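Local atomic coordinates of probable aminotransferase (Pseudomonas aeruginosa, PDB entry 5YKR), a protein that is a probable class-III aminotransferase, a member of the pyridoxal-phosphate-dependent aminotransferase superfamily, with its cofactor bound covalently to the chain. Residues D253-I258 against E278-V283. Sequence-based numbering, arbitrary orientation.
Sequences DVALII and EPDFFV
D280 reaches the backbone of L256 with its carboxylate. OD2 accepts the N-H of L256 through its anti lone pair, with OD2 2.8 Å from L256 N. For this, a chi1 of -59° sets CG beside the backbone N and anti to the carbonyl carbon. The same OD2 also forms a salt bridge with R246 of helix 241-251. The carbonyl of the same leucine, L256 O, takes two N-H groups: D280 N at 2.9 Å, in the carbonyl plane but with a bent N-H...O angle of 131°, and F281 N at 3.1 Å, straighter. The F281 N bond opens the parallel pairing. I258 N continues it with a nearly straight bond to F281 O at 2.9 Å, and V283 N bonds to I258 O.

Side chains pack on both faces of the sheet. On one face, I257 CG2 lies 4.0 Å from both F281 CB and V283 CG2. The F281 ring meets A255 at its edge, with CE1 3.8 Å from A255 CB. Helix 139-154 covers this face. On the other face, I258 turns its CG1 branch to the ring of P279. The two side chains cross at about a right angle, with CG1 3.8 Å from P279 CB.

The segments belong to a beta-alpha-beta unit of the large central sheet, with helix 270-275 in the connection. The D280 carboxylate takes the place of a main-chain acceptor for L256 N at the start of the pairing, and its bridge to R246 probably stabilises its negative charge.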
loop_
_atom_site.group_PDB
_atom_site.type_symbol
_atom_site.label_atom_id
_atom_site.label_comp_id
_atom_site.label_asym_id
_atom_site.label_seq_id
_atom_site.Cartn_x
_atom_site.Cartn_y
_atom_site.Cartn_z
ATOM N N ASP A 253 29.416 8.637 -1.941
ATOM C CA ASP A 253 28.283 9.369 -1.345
ATOM C C ASP A 253 26.963 8.883 -1.962
ATOM O O ASP A 253 26.122 9.662 -2.441
ATOM C CB ASP A 253 28.433 10.860 -1.552
ATOM C CG ASP A 253 27.399 11.686 -0.832
ATOM O OD1 ASP A 253 27.092 11.344 0.302
ATOM O OD2 ASP A 253 26.882 12.648 -1.415
ATOM N N VAL A 254 26.830 7.559 -1.922
ATOM C CA VAL A 254 25.656 6.858 -2.409
ATOM C C VAL A 254 24.911 6.247 -1.198
ATOM O O VAL A 254 25.526 5.600 -0.379
ATOM C CB VAL A 254 26.026 5.755 -3.409
ATOM C CG1 VAL A 254 24.832 4.871 -3.719
ATOM C CG2 VAL A 254 26.602 6.385 -4.696
ATOM N N ALA A 255 23.594 6.470 -1.104
ATOM C CA ALA A 255 22.805 5.888 -0.014
ATOM C C ALA A 255 22.776 4.382 -0.088
ATOM O O ALA A 255 22.528 3.831 -1.162
ATOM C CB ALA A 255 21.396 6.453 -0.022
ATOM N N LEU A 256 22.920 3.725 1.061
ATOM C CA LEU A 256 22.828 2.278 1.158
ATOM C C LEU A 256 21.495 1.951 1.859
ATOM O O LEU A 256 21.320 2.263 3.064
ATOM C CB LEU A 256 23.997 1.704 1.976
ATOM C CG LEU A 256 23.983 0.206 2.203
ATOM C CD1 LEU A 256 23.929 -0.549 0.905
ATOM C CD2 LEU A 256 25.187 -0.188 3.079
ATOM N N ILE A 257 20.580 1.348 1.098
ATOM C CA ILE A 257 19.257 0.986 1.608
ATOM C C ILE A 257 19.224 -0.522 1.799
ATOM O O ILE A 257 19.374 -1.287 0.826
ATOM C CB ILE A 257 18.130 1.368 0.622
ATOM C CG1 ILE A 257 18.241 2.826 0.158
ATOM C CG2 ILE A 257 16.764 1.043 1.256
ATOM C CD1 ILE A 257 17.418 3.087 -1.076
ATOM N N ILE A 258 18.985 -0.935 3.058
ATOM C CA ILE A 258 18.968 -2.354 3.421
ATOM C C ILE A 258 17.510 -2.740 3.694
ATOM O O ILE A 258 16.856 -2.207 4.591
ATOM C CB ILE A 258 19.862 -2.638 4.632
ATOM C CG1 ILE A 258 21.328 -2.248 4.320
ATOM C CG2 ILE A 258 19.740 -4.075 5.048
ATOM C CD1 ILE A 258 21.971 -3.016 3.240
ATOM N N GLU A 278 25.784 -1.076 8.835
ATOM C CA GLU A 278 25.608 0.364 9.038
ATOM C C GLU A 278 24.771 0.951 7.882
ATOM O O GLU A 278 25.263 1.716 7.075
ATOM C CB GLU A 278 26.971 1.061 9.154
ATOM C CG GLU A 278 27.741 0.633 10.375
ATOM C CD GLU A 278 29.157 1.182 10.382
ATOM O OE1 GLU A 278 29.312 2.383 10.512
ATOM O OE2 GLU A 278 30.116 0.412 10.194
ATOM N N PRO A 279 23.482 0.595 7.821
ATOM C CA PRO A 279 22.609 1.097 6.723
ATOM C C PRO A 279 22.455 2.611 6.795
ATOM O O PRO A 279 22.418 3.162 7.880
ATOM C CB PRO A 279 21.259 0.427 6.987
ATOM C CG PRO A 279 21.363 -0.080 8.352
ATOM C CD PRO A 279 22.756 -0.209 8.810
ATOM N N ASP A 280 22.292 3.236 5.661
ATOM C CA ASP A 280 21.756 4.623 5.621
ATOM C C ASP A 280 20.248 4.679 5.795
ATOM O O ASP A 280 19.731 5.601 6.383
ATOM C CB ASP A 280 22.204 5.354 4.357
ATOM C CG ASP A 280 23.695 5.424 4.248
ATOM O OD1 ASP A 280 24.372 5.781 5.268
ATOM O OD2 ASP A 280 24.224 5.122 3.133
ATOM N N PHE A 281 19.583 3.716 5.171
ATOM C CA PHE A 281 18.145 3.519 5.256
ATOM C C PHE A 281 17.885 2.038 5.535
ATOM O O PHE A 281 18.607 1.180 5.043
ATOM C CB PHE A 281 17.426 3.891 3.952
ATOM C CG PHE A 281 17.504 5.335 3.593
ATOM C CD1 PHE A 281 18.578 5.809 2.888
ATOM C CD2 PHE A 281 16.481 6.206 3.910
ATOM C CE1 PHE A 281 18.659 7.139 2.529
ATOM C CE2 PHE A 281 16.541 7.567 3.534
ATOM C CZ PHE A 281 17.651 8.014 2.853
ATOM N N PHE A 282 16.815 1.781 6.281
ATOM C CA PHE A 282 16.414 0.424 6.677
ATOM C C PHE A 282 14.928 0.301 6.382
ATOM O O PHE A 282 14.146 1.174 6.787
ATOM C CB PHE A 282 16.666 0.301 8.194
ATOM C CG PHE A 282 16.324 -1.018 8.792
ATOM C CD1 PHE A 282 15.004 -1.318 9.199
ATOM C CD2 PHE A 282 17.331 -1.970 8.996
ATOM C CE1 PHE A 282 14.727 -2.546 9.749
ATOM C CE2 PHE A 282 17.020 -3.181 9.569
ATOM C CZ PHE A 282 15.734 -3.471 9.950
ATOM N N VAL A 283 14.534 -0.741 5.669
ATOM C CA VAL A 283 13.138 -0.980 5.312
ATOM C C VAL A 283 12.656 -2.329 5.849
ATOM O O VAL A 283 13.374 -3.350 5.730
ATOM C CB VAL A 283 12.997 -0.965 3.759
ATOM C CG1 VAL A 283 11.616 -1.463 3.291
ATOM C CG2 VAL A 283 13.322 0.426 3.231
#